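Local coordinates for uncharacterized DUF364 family protein (Pyrococcus horikoshii, PDB 3NPG), which is of unknown function but belongs to the DUF364 family and may chelate heavy metals, at residues A[30-34]-A[230-235]; A[82-86]-A[174-178]; A[90-94]-A[198-203]; A[139-143]-A[152-158]; A[184-188]-A[209-213]. All coordinates share one frame; numbering follows the deposited sequence.

Interactions 1, 2 and 3 join the N-terminal part of the chain to the Rossmann-like part that follows; interactions 4 and 5 lie wholly within the latter. Interactions 2 and 3 share helix 79-96, have centres 12 Å apart and touch each other. Interaction 1, 16 Å from both centres, touches both and meets interaction 3 at a common acetate ion. Along the chain, interaction 1 encloses all the others, interaction 3 alternates with 2 and with 5, and interaction 4 closes before interaction 5 opens. Interaction 4 sits at the edge strand of the seven-stranded sheet; interaction 5, about 18 Å from it between centres, lies beside strand 192-196. The two halves are thus tied by several interleaved contacts.

Interaction 1: A[30-34]-A[230-235]; sequences LPYTW and LKLGSF. With ACT (acetate ion), chain E.
Tyr32 and Leu230 meet where strand 32-38 begins and helix 223-232 ends. The tyrosine CB rests on Leu230 CD2 at 3.9 Å, and its CG lies beside the backbone N (chi1 -76°), which sends the ring past Leu230 toward Phe235. Tyr32 CE1 comes to 3.4 Å from Phe235 CD1, rim against rim, the planes turned by 24°. At the tip, Tyr32 OH donates a hydrogen bond of 2.6 Å to OXT of an acetate ion, probably from the crystallisation liquor, which lies at the edge of the ring near its plane. The other branch of Leu230 serves Trp34: CD1 touches Trp34 CB at 3.9 Å, while the extended Lys231 brings its CE to 3.7 Å from Trp34 CZ2. One residue before the tyrosine, cis-Pro31 sets CD 3.7 Å from Gly233 CA. Gly233 ends the helix in a Schellman motif, and its CA also makes a CA-H...O contact with Leu30 O. Strand 32-38 is the middle one of a three-stranded antiparallel sheet; the end of helix 223-232 packs at its start, Leu230 also touching Leu45 of strand 43-49. Tyr58 of the second subunit packs on Leu30 and Pro31, and Phe26 of that subunit on Lys231 and Leu232.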
# COMPACT_ATOMS: atom_id res chain seq x y z
N LEU A 30 12.73 -0.02 13.46
CA LEU A 30 12.44 -1.17 12.60
C LEU A 30 13.56 -2.23 12.68
O LEU A 30 14.74 -1.88 12.77
CB LEU A 30 12.25 -0.71 11.14
CG LEU A 30 10.98 0.09 10.84
CD1 LEU A 30 11.07 0.76 9.50
CD2 LEU A 30 9.75 -0.81 10.89
N PRO A 31 13.21 -3.54 12.64
CA PRO A 31 11.85 -4.12 12.51
C PRO A 31 11.03 -4.07 13.80
O PRO A 31 9.81 -4.18 13.76
CB PRO A 31 12.14 -5.56 12.06
CG PRO A 31 13.45 -5.89 12.71
CD PRO A 31 14.24 -4.60 12.69
N TYR A 32 11.71 -3.88 14.95
CA TYR A 32 11.05 -3.92 16.24
C TYR A 32 11.27 -2.68 17.06
O TYR A 32 12.37 -2.11 17.06
CB TYR A 32 11.49 -5.16 17.03
CG TYR A 32 10.84 -6.43 16.56
CD1 TYR A 32 11.36 -7.14 15.49
CD2 TYR A 32 9.68 -6.91 17.15
CE1 TYR A 32 10.73 -8.28 15.00
CE2 TYR A 32 9.05 -8.06 16.69
CZ TYR A 32 9.57 -8.74 15.60
OH TYR A 32 8.95 -9.87 15.13
N THR A 33 10.22 -2.26 17.79
CA THR A 33 10.29 -1.23 18.81
C THR A 33 10.73 -1.93 20.08
O THR A 33 10.26 -3.03 20.37
CB THR A 33 8.92 -0.56 18.99
OG1 THR A 33 8.58 0.14 17.79
CG2 THR A 33 8.88 0.40 20.17
N TRP A 34 11.70 -1.36 20.80
CA TRP A 34 12.21 -2.01 22.00
C TRP A 34 12.24 -1.09 23.20
O TRP A 34 12.34 0.13 23.05
CB TRP A 34 13.59 -2.63 21.75
CG TRP A 34 14.62 -1.66 21.25
CD1 TRP A 34 14.94 -1.41 19.95
CD2 TRP A 34 15.47 -0.84 22.04
NE1 TRP A 34 15.95 -0.48 19.88
CE2 TRP A 34 16.31 -0.12 21.16
CE3 TRP A 34 15.62 -0.63 23.43
CZ2 TRP A 34 17.26 0.80 21.61
CZ3 TRP A 34 16.56 0.28 23.87
CH2 TRP A 34 17.37 0.99 22.96
N LEU A 230 19.16 -4.97 16.84
CA LEU A 230 17.88 -4.25 16.76
C LEU A 230 18.08 -2.85 16.18
O LEU A 230 17.30 -2.41 15.34
CB LEU A 230 17.21 -4.14 18.15
CG LEU A 230 16.46 -5.37 18.66
CD1 LEU A 230 16.06 -5.20 20.08
CD2 LEU A 230 15.24 -5.67 17.81
N LYS A 231 19.17 -2.17 16.62
CA LYS A 231 19.53 -0.83 16.13
C LYS A 231 19.99 -0.88 14.67
O LYS A 231 19.81 0.09 13.94
CB LYS A 231 20.62 -0.21 17.02
CG LYS A 231 20.11 0.26 18.37
CD LYS A 231 21.25 0.45 19.35
CE LYS A 231 20.78 1.13 20.61
NZ LYS A 231 21.72 0.93 21.73
N LEU A 232 20.58 -2.03 14.25
CA LEU A 232 21.05 -2.22 12.87
C LEU A 232 19.92 -2.64 11.92
O LEU A 232 20.11 -2.64 10.71
CB LEU A 232 22.20 -3.25 12.81
CG LEU A 232 23.59 -2.73 13.18
CD1 LEU A 232 24.53 -3.86 13.47
CD2 LEU A 232 24.16 -1.84 12.09
N GLY A 233 18.77 -2.99 12.49
CA GLY A 233 17.60 -3.41 11.71
C GLY A 233 17.69 -4.85 11.23
O GLY A 233 17.11 -5.19 10.20
N SER A 234 18.45 -5.70 11.96
CA SER A 234 18.64 -7.11 11.61
C SER A 234 17.81 -7.99 12.52
O SER A 234 18.06 -8.05 13.72
CB SER A 234 20.12 -7.49 11.72
OG SER A 234 20.34 -8.84 11.35
N PHE A 235 16.78 -8.66 11.96
CA PHE A 235 15.92 -9.53 12.76
C PHE A 235 16.62 -10.82 13.17
O PHE A 235 16.60 -11.17 14.35
CB PHE A 235 14.59 -9.83 12.05
CG PHE A 235 13.74 -10.83 12.80
CD1 PHE A 235 13.14 -10.49 14.01
CD2 PHE A 235 13.59 -12.13 12.34
CE1 PHE A 235 12.39 -11.42 14.73
CE2 PHE A 235 12.85 -13.07 13.06
CZ PHE A 235 12.25 -12.71 14.25
C ACT E . 5.66 -10.49 16.05
O ACT E . 4.67 -10.25 16.65
OXT ACT E . 6.63 -9.85 16.29
CH3 ACT E . 5.69 -11.58 14.98

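Interaction 2: A[82-86]-A[174-178]; sequences RTLGV and CIVNG
Arg82 reaches across to the backbone of Val176, where helix 79-96 of the N-terminal part meets the short, weakly bonded helix 174-177 that follows strand 167-171 of the Rossmann-like sheet. The arginine leaves its helix with CG anti to the carbonyl carbon and then bends at chi3 (-58°), which turns NE toward the neighbouring helix. NE gives Val176 O a hydrogen bond of 2.7 Å that is nearly straight, 173° at the hydrogen. The acceptor lies in the guanidinium plane, at its edge, while the donor is tilted from the carbonyl plane. A second hold on the group is the bond from Arg82 NH1 to Ser76 O.

One helical turn on, the contact is apolar. Val86 holds CG1 anti to its own N (chi1 171°), and both of its methyls lie 3.9 Å from Ile175 CG2. Val176 CG1 comes in beside them, 3.7 Å from Val86 CB and 3.8 Å from Thr83 CA. The threonine hydroxyl turns back to Ile79 O of its own helix. A leucine in place of Arg82 would probably leave both Val176 O and Ser76 O without their arginine donors. Chemically, a charged N-H on the carbonyl of buried Val176 probably satisfies that polar atom in an otherwise apolar contact, while the rest of the contact is methyl against methyl among buried residues.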
# COMPACT_ATOMS: atom_id res chain seq x y z
N ARG A 82 1.04 2.92 21.31
CA ARG A 82 0.68 1.52 21.59
C ARG A 82 1.90 0.61 21.51
O ARG A 82 2.12 -0.22 22.40
CB ARG A 82 -0.39 1.01 20.61
CG ARG A 82 -1.80 1.39 20.97
CD ARG A 82 -2.81 0.37 20.45
NE ARG A 82 -2.75 0.20 18.99
CZ ARG A 82 -3.36 1.01 18.12
NH1 ARG A 82 -4.03 2.07 18.55
NH2 ARG A 82 -3.26 0.78 16.81
N THR A 83 2.67 0.70 20.39
CA THR A 83 3.85 -0.14 20.16
C THR A 83 4.89 0.05 21.27
O THR A 83 5.39 -0.94 21.81
CB THR A 83 4.42 0.10 18.75
OG1 THR A 83 3.34 0.13 17.81
CG2 THR A 83 5.42 -0.97 18.35
N LEU A 84 5.16 1.32 21.67
CA LEU A 84 6.09 1.62 22.78
C LEU A 84 5.55 1.08 24.12
O LEU A 84 6.33 0.63 24.97
CB LEU A 84 6.36 3.13 22.88
CG LEU A 84 7.40 3.69 21.90
CD1 LEU A 84 7.21 5.18 21.69
CD2 LEU A 84 8.82 3.40 22.37
N GLY A 85 4.21 1.10 24.27
CA GLY A 85 3.53 0.59 25.45
C GLY A 85 3.59 -0.92 25.57
O GLY A 85 3.89 -1.45 26.64
N VAL A 86 3.31 -1.63 24.45
CA VAL A 86 3.39 -3.09 24.40
C VAL A 86 4.85 -3.57 24.60
O VAL A 86 5.09 -4.51 25.35
CB VAL A 86 2.77 -3.65 23.09
CG1 VAL A 86 3.06 -5.14 22.92
CG2 VAL A 86 1.27 -3.38 23.04
N CYS A 174 -0.89 -8.91 16.56
CA CYS A 174 -2.32 -8.65 16.77
C CYS A 174 -2.54 -7.92 18.10
O CYS A 174 -3.61 -7.35 18.33
CB CYS A 174 -3.13 -9.95 16.69
SG CYS A 174 -2.75 -11.15 18.00
N ILE A 175 -1.50 -7.88 18.96
CA ILE A 175 -1.53 -7.16 20.23
C ILE A 175 -1.33 -5.64 19.98
O ILE A 175 -2.05 -4.83 20.56
CB ILE A 175 -0.48 -7.75 21.21
CG1 ILE A 175 -0.77 -9.25 21.52
CG2 ILE A 175 -0.40 -6.92 22.51
CD1 ILE A 175 0.38 -10.00 22.26
N VAL A 176 -0.39 -5.27 19.08
CA VAL A 176 -0.11 -3.87 18.78
C VAL A 176 -1.17 -3.19 17.89
O VAL A 176 -1.44 -2.00 18.08
CB VAL A 176 1.35 -3.61 18.27
CG1 VAL A 176 2.34 -3.58 19.43
CG2 VAL A 176 1.77 -4.64 17.23
N ASN A 177 -1.80 -3.94 16.95
CA ASN A 177 -2.80 -3.36 16.03
C ASN A 177 -4.26 -3.38 16.57
O ASN A 177 -5.13 -2.69 16.02
CB ASN A 177 -2.70 -3.97 14.63
CG ASN A 177 -2.95 -5.46 14.57
OD1 ASN A 177 -3.64 -6.04 15.41
ND2 ASN A 177 -2.47 -6.10 13.51
N GLY A 178 -4.51 -4.16 17.62
CA GLY A 178 -5.82 -4.21 18.27
C GLY A 178 -6.79 -5.23 17.73
O GLY A 178 -7.98 -5.19 18.05

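Interaction 3: A[90-94]-A[198-203]; sequences NAVSQ and PTGQLL. With ACT (acetate ion), chain E.
Asn90 and Leu202 bring the two backbones nearest, their CA atoms 4.7 Å apart: a regular turn of helix 79-96 lies against a loop that straightens into extended backbone angles at Leu202 and Leu203. Two helix amides grip this loop. Asn90 ND2 bonds to Thr199 O at 3.1 Å, bent (138°) and from above the carbonyl plane, and it also serves Val47 O. One turn on, Gln94 folds back at chi2 (-70°), which lets NE2 reach Gln201 O at 3.1 Å, in the carbonyl plane and on a lone pair. The Gln94 amide then stacks on that of Gln201, the planes only 16° apart, with Gln94 CD 3.6 Å from Gln201 CG. Were Gln94 cut back to an alanine, Gln201 O would probably lose this donor and a gap open beside the Gln201 amide. Ser93 packs CB on Leu203 CG at 3.8 Å, while its hydroxyl bonds to Ile89 O of its own helix. Thr199 OG1 approaches the acetate and also meets Met49 N. Gln201 spans two sheets, its amide bonded to Val47 N of strand 43-49 and Met218 O of strand 214-220, so the loop is wedged between helix 79-96 and both sheets.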
# COMPACT_ATOMS: atom_id res chain seq x y z
N ASN A 90 6.12 -5.93 27.62
CA ASN A 90 6.98 -7.08 27.36
C ASN A 90 8.29 -6.98 28.13
O ASN A 90 8.79 -7.99 28.62
CB ASN A 90 7.24 -7.22 25.86
CG ASN A 90 6.02 -7.59 25.06
OD1 ASN A 90 5.04 -8.14 25.58
ND2 ASN A 90 6.05 -7.32 23.77
N ALA A 91 8.84 -5.75 28.27
CA ALA A 91 10.07 -5.51 29.03
C ALA A 91 9.89 -5.91 30.48
O ALA A 91 10.71 -6.66 31.02
CB ALA A 91 10.47 -4.05 28.93
N VAL A 92 8.77 -5.45 31.11
CA VAL A 92 8.43 -5.79 32.50
C VAL A 92 8.20 -7.31 32.62
O VAL A 92 8.66 -7.93 33.58
CB VAL A 92 7.18 -4.98 32.98
CG1 VAL A 92 6.71 -5.44 34.35
CG2 VAL A 92 7.48 -3.48 32.98
N SER A 93 7.53 -7.90 31.61
CA SER A 93 7.23 -9.33 31.57
C SER A 93 8.48 -10.18 31.48
O SER A 93 8.60 -11.17 32.19
CB SER A 93 6.31 -9.64 30.40
OG SER A 93 5.09 -8.92 30.48
N GLN A 94 9.44 -9.78 30.62
CA GLN A 94 10.70 -10.52 30.42
C GLN A 94 11.60 -10.51 31.67
O GLN A 94 12.43 -11.40 31.84
CB GLN A 94 11.46 -9.98 29.20
CG GLN A 94 10.77 -10.29 27.87
CD GLN A 94 10.84 -11.76 27.53
OE1 GLN A 94 11.86 -12.26 27.10
NE2 GLN A 94 9.72 -12.46 27.67
N PRO A 198 8.00 -12.38 18.65
CA PRO A 198 8.67 -11.63 19.74
C PRO A 198 7.75 -10.64 20.49
O PRO A 198 8.04 -10.30 21.63
CB PRO A 198 9.82 -10.90 19.03
CG PRO A 198 10.06 -11.69 17.80
CD PRO A 198 8.72 -12.22 17.37
N THR A 199 6.63 -10.21 19.86
CA THR A 199 5.68 -9.29 20.52
C THR A 199 4.86 -10.05 21.62
O THR A 199 4.24 -9.41 22.48
CB THR A 199 4.77 -8.59 19.47
OG1 THR A 199 5.58 -8.13 18.37
CG2 THR A 199 3.99 -7.43 20.05
N GLY A 200 4.94 -11.38 21.61
CA GLY A 200 4.26 -12.22 22.59
C GLY A 200 5.10 -12.50 23.83
O GLY A 200 4.90 -13.52 24.49
N GLN A 201 6.02 -11.57 24.17
CA GLN A 201 6.91 -11.69 25.34
C GLN A 201 6.17 -11.43 26.65
O GLN A 201 6.77 -11.54 27.72
CB GLN A 201 8.09 -10.71 25.21
CG GLN A 201 9.23 -11.21 24.33
CD GLN A 201 10.29 -10.15 24.14
OE1 GLN A 201 10.01 -8.95 24.12
NE2 GLN A 201 11.53 -10.58 23.94
N LEU A 202 4.87 -11.08 26.57
CA LEU A 202 4.05 -10.76 27.76
C LEU A 202 3.87 -11.97 28.71
O LEU A 202 4.03 -13.12 28.28
CB LEU A 202 2.67 -10.16 27.34
CG LEU A 202 1.59 -11.16 26.83
CD1 LEU A 202 0.21 -10.54 26.91
CD2 LEU A 202 1.87 -11.60 25.43
N LEU A 203 3.59 -11.70 30.01
CA LEU A 203 3.38 -12.77 30.99
C LEU A 203 2.10 -13.56 30.68
O LEU A 203 1.09 -12.96 30.32
CB LEU A 203 3.30 -12.19 32.42
CG LEU A 203 4.62 -11.72 33.04
CD1 LEU A 203 4.37 -11.02 34.33
CD2 LEU A 203 5.56 -12.88 33.27
C ACT E . 5.66 -10.49 16.05
O ACT E . 4.67 -10.25 16.65
OXT ACT E . 6.63 -9.85 16.29
CH3 ACT E . 5.69 -11.58 14.98

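Interaction 4: A[139-143]-A[152-158]; sequences YVFER and TYSDTLE
At the edge of the Rossmann-like sheet, Phe141 of strand 137-141 pairs in parallel with Tyr153 of the short, weakly bonded outermost strand 152-153. Tyr153 is held through both its backbone polar atoms: its N donates to Val140 O at 2.6 Å, and its O accepts from Glu142 N at 3.2 Å. On the face carrying Phe141 and Tyr153, an aromatic cluster forms with Tyr139. Tyr153 CE2 lies 3.6 Å from Tyr139 CD2 and Tyr153 CB 3.6 Å from Phe141 CD1; both ring pairs meet at a slant, neither stacked nor edge-to-face. With chi1 at -53° the Phe141 ring swings beside its own N, where one face receives Glu158 in a CH-pi contact, Glu158 CG being 3.9 Å from the ring centroid. The glutamate chain runs past the phenylalanine in the opposite direction, its carboxylate standing steeply, 78°, to the ring. On the other face of the sheet, Val140 CG1 touches Thr152 CG2 at 3.7 Å. Beyond the strands, the extended Arg143 brings NH1 to 3.4 Å from Asp155 OD1, a weak bond within a salt bridge, with the carboxylate at the edge of the guanidinium.

Stronger partners await both charges: Arg143 also pairs with Glu54 of its own chain and with Asp155 of the third subunit, and Asp155 with Arg143 of that subunit. The chemistry is thus divided, an aromatic cluster on one face of the sheet edge and a network of alternating charges at the subunit interface, where each arginine is likely to offset the nearby carboxylates.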
# COMPACT_ATOMS: atom_id res chain seq x y z
N TYR A 139 -5.90 -21.68 6.42
CA TYR A 139 -6.42 -20.41 5.91
C TYR A 139 -5.53 -19.28 6.40
O TYR A 139 -5.50 -18.99 7.60
CB TYR A 139 -7.88 -20.18 6.39
CG TYR A 139 -8.87 -21.16 5.80
CD1 TYR A 139 -9.13 -22.38 6.41
CD2 TYR A 139 -9.57 -20.84 4.64
CE1 TYR A 139 -10.03 -23.29 5.86
CE2 TYR A 139 -10.49 -21.74 4.09
CZ TYR A 139 -10.71 -22.96 4.70
OH TYR A 139 -11.62 -23.85 4.16
N VAL A 140 -4.72 -18.70 5.49
CA VAL A 140 -3.76 -17.64 5.86
C VAL A 140 -4.35 -16.25 5.61
O VAL A 140 -4.88 -15.99 4.53
CB VAL A 140 -2.38 -17.82 5.14
CG1 VAL A 140 -1.33 -16.89 5.74
CG2 VAL A 140 -1.91 -19.27 5.22
N PHE A 141 -4.27 -15.36 6.62
CA PHE A 141 -4.79 -14.00 6.51
C PHE A 141 -3.67 -12.99 6.69
O PHE A 141 -2.97 -13.03 7.70
CB PHE A 141 -5.90 -13.75 7.55
CG PHE A 141 -7.01 -14.77 7.51
CD1 PHE A 141 -8.08 -14.63 6.63
CD2 PHE A 141 -6.99 -15.87 8.36
CE1 PHE A 141 -9.10 -15.58 6.59
CE2 PHE A 141 -8.01 -16.83 8.31
CZ PHE A 141 -9.06 -16.67 7.43
N GLU A 142 -3.50 -12.08 5.72
CA GLU A 142 -2.46 -11.06 5.81
C GLU A 142 -3.02 -9.67 5.54
O GLU A 142 -3.76 -9.46 4.57
CB GLU A 142 -1.27 -11.39 4.88
CG GLU A 142 -0.10 -10.43 5.00
CD GLU A 142 0.47 -10.27 6.40
OE1 GLU A 142 1.06 -11.24 6.92
OE2 GLU A 142 0.39 -9.15 6.94
N ARG A 143 -2.68 -8.71 6.40
CA ARG A 143 -3.13 -7.33 6.30
C ARG A 143 -2.12 -6.48 5.47
O ARG A 143 -2.55 -5.65 4.67
CB ARG A 143 -3.33 -6.74 7.70
CG ARG A 143 -4.00 -5.40 7.71
CD ARG A 143 -4.43 -4.99 9.10
NE ARG A 143 -4.63 -3.55 9.19
CZ ARG A 143 -5.78 -2.94 8.90
NH1 ARG A 143 -6.84 -3.64 8.55
NH2 ARG A 143 -5.88 -1.62 9.01
N THR A 152 -3.10 -16.15 0.39
CA THR A 152 -3.46 -15.41 1.60
C THR A 152 -4.79 -14.66 1.41
O THR A 152 -4.98 -14.01 0.38
CB THR A 152 -2.32 -14.46 2.03
OG1 THR A 152 -2.05 -13.54 0.99
CG2 THR A 152 -1.05 -15.21 2.40
N TYR A 153 -5.71 -14.79 2.38
CA TYR A 153 -7.01 -14.12 2.34
C TYR A 153 -6.92 -12.74 2.97
O TYR A 153 -6.02 -12.48 3.77
CB TYR A 153 -8.07 -14.96 3.09
CG TYR A 153 -8.32 -16.31 2.47
CD1 TYR A 153 -9.33 -16.49 1.53
CD2 TYR A 153 -7.59 -17.43 2.86
CE1 TYR A 153 -9.56 -17.74 0.95
CE2 TYR A 153 -7.81 -18.68 2.29
CZ TYR A 153 -8.80 -18.83 1.34
OH TYR A 153 -9.03 -20.06 0.77
N SER A 154 -7.87 -11.85 2.65
CA SER A 154 -7.94 -10.52 3.26
C SER A 154 -8.33 -10.66 4.73
O SER A 154 -9.07 -11.60 5.08
CB SER A 154 -8.95 -9.65 2.52
OG SER A 154 -9.07 -8.37 3.11
N ASP A 155 -7.84 -9.76 5.60
CA ASP A 155 -8.15 -9.84 7.04
C ASP A 155 -9.64 -9.57 7.33
O ASP A 155 -10.11 -9.86 8.44
CB ASP A 155 -7.24 -8.90 7.85
CG ASP A 155 -7.47 -7.43 7.59
OD1 ASP A 155 -8.15 -6.78 8.42
OD2 ASP A 155 -6.90 -6.91 6.62
N THR A 156 -10.40 -9.09 6.32
CA THR A 156 -11.85 -8.85 6.45
C THR A 156 -12.63 -10.18 6.49
O THR A 156 -13.78 -10.21 6.94
CB THR A 156 -12.35 -7.92 5.33
OG1 THR A 156 -12.15 -8.55 4.07
CG2 THR A 156 -11.67 -6.56 5.35
N LEU A 157 -11.99 -11.28 6.02
CA LEU A 157 -12.60 -12.60 5.99
C LEU A 157 -12.35 -13.39 7.28
O LEU A 157 -12.92 -14.47 7.46
CB LEU A 157 -12.11 -13.40 4.76
CG LEU A 157 -12.44 -12.79 3.38
CD1 LEU A 157 -11.75 -13.56 2.27
CD2 LEU A 157 -13.95 -12.73 3.14
N GLU A 158 -11.50 -12.84 8.19
CA GLU A 158 -11.21 -13.47 9.49
C GLU A 158 -12.50 -13.62 10.28
O GLU A 158 -12.80 -14.71 10.77
CB GLU A 158 -10.20 -12.64 10.29
CG GLU A 158 -8.79 -12.65 9.71
CD GLU A 158 -7.81 -11.73 10.41
OE1 GLU A 158 -8.17 -11.17 11.47
OE2 GLU A 158 -6.68 -11.57 9.90

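Interaction 5: A[184-188]-A[209-213]; sequences LDRAK and GTKVT
Lys211 sets CG beside its backbone N (chi1 -69°) and runs straight from there, all later torsions near 180°, and this carries its ammonium group across to the carbonyls of Leu184 and Ala187. The acceptors belong to the end of helix 180-186, which lies in the beta-alpha-beta crossover from strand 167-171 to strand 192-196; Lys211 sits in the loop leading to the next strand, 214-220. Just past the helix, Ala187 is the centre of an inverse gamma turn; its carbonyl and that of Leu184 both face the lysine tip. Lys211 NZ bonds to Ala187 O at 3.1 Å, approaching from above the carbonyl plane, and weakly to Leu184 O at 3.4 Å. A cation here would probably offset the partial negative charge of the helix end. Lys188 adds a second: its NZ bonds to Asp185 O, also at 3.1 Å, while Lys188 NZ and Lys211 NZ stay 5.6 Å apart.

The aliphatic stem of the lysine lies along the helix end, Lys211 CD 3.3 Å from Leu184 O. Leu184 itself points toward the loop. Its CD1 reaches Thr210 CB at 4.0 Å, close to where Leu6 of helix 6-17 packs on both residues. Both methyls of the leucine also touch Val212 CG2, with Leu184 CD2 the nearer at 3.6 Å.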
# COMPACT_ATOMS: atom_id res chain seq x y z
N LEU A 184 -10.24 -13.45 19.29
CA LEU A 184 -10.71 -14.29 20.40
C LEU A 184 -12.23 -14.39 20.45
O LEU A 184 -12.76 -15.46 20.71
CB LEU A 184 -10.15 -13.78 21.74
CG LEU A 184 -8.62 -13.88 21.90
CD1 LEU A 184 -8.18 -13.23 23.18
CD2 LEU A 184 -8.16 -15.33 21.85
N ASP A 185 -12.93 -13.28 20.16
CA ASP A 185 -14.40 -13.26 20.14
C ASP A 185 -14.95 -14.18 19.03
O ASP A 185 -15.96 -14.85 19.25
CB ASP A 185 -14.92 -11.82 19.96
CG ASP A 185 -16.40 -11.73 19.61
OD1 ASP A 185 -17.23 -12.31 20.36
OD2 ASP A 185 -16.74 -11.04 18.62
N ARG A 186 -14.27 -14.22 17.87
CA ARG A 186 -14.72 -15.03 16.73
C ARG A 186 -14.20 -16.47 16.78
O ARG A 186 -14.65 -17.31 16.01
CB ARG A 186 -14.36 -14.35 15.40
CG ARG A 186 -15.01 -12.96 15.22
CD ARG A 186 -16.53 -13.02 15.32
NE ARG A 186 -17.14 -13.66 14.14
CZ ARG A 186 -18.42 -14.00 14.06
NH1 ARG A 186 -19.24 -13.80 15.09
NH2 ARG A 186 -18.89 -14.56 12.96
N ALA A 187 -13.29 -16.77 17.73
CA ALA A 187 -12.75 -18.12 17.91
C ALA A 187 -13.76 -19.01 18.65
O ALA A 187 -13.49 -19.48 19.77
CB ALA A 187 -11.44 -18.06 18.69
N LYS A 188 -14.94 -19.24 18.03
CA LYS A 188 -16.07 -19.96 18.64
C LYS A 188 -15.77 -21.44 18.91
O LYS A 188 -16.15 -21.96 19.96
CB LYS A 188 -17.33 -19.84 17.75
CG LYS A 188 -17.67 -18.41 17.29
CD LYS A 188 -18.23 -17.56 18.41
CE LYS A 188 -18.69 -16.21 17.90
NZ LYS A 188 -19.02 -15.29 19.01
N GLY A 209 -7.99 -16.28 31.68
CA GLY A 209 -9.42 -16.07 31.44
C GLY A 209 -9.77 -15.96 29.96
O GLY A 209 -10.89 -16.29 29.57
N THR A 210 -8.80 -15.52 29.13
CA THR A 210 -9.02 -15.41 27.68
C THR A 210 -9.00 -16.78 27.01
O THR A 210 -8.65 -17.78 27.65
CB THR A 210 -8.01 -14.43 27.03
OG1 THR A 210 -6.72 -15.04 27.01
CG2 THR A 210 -7.96 -13.08 27.72
N LYS A 211 -9.35 -16.84 25.71
CA LYS A 211 -9.35 -18.08 24.95
C LYS A 211 -7.93 -18.50 24.52
O LYS A 211 -7.74 -19.63 24.05
CB LYS A 211 -10.28 -17.98 23.73
CG LYS A 211 -11.76 -17.91 24.09
CD LYS A 211 -12.63 -17.97 22.84
CE LYS A 211 -14.09 -17.79 23.15
NZ LYS A 211 -14.91 -17.75 21.91
N VAL A 212 -6.92 -17.60 24.70
CA VAL A 212 -5.51 -17.89 24.36
C VAL A 212 -5.03 -19.09 25.18
O VAL A 212 -5.19 -19.11 26.40
CB VAL A 212 -4.59 -16.65 24.59
CG1 VAL A 212 -3.13 -16.97 24.26
CG2 VAL A 212 -5.07 -15.45 23.77
N THR A 213 -4.48 -20.11 24.50
CA THR A 213 -4.03 -21.34 25.17
C THR A 213 -2.52 -21.37 25.38
O THR A 213 -2.05 -21.87 26.40
CB THR A 213 -4.54 -22.57 24.42
OG1 THR A 213 -4.05 -22.52 23.08
CG2 THR A 213 -6.07 -22.68 24.44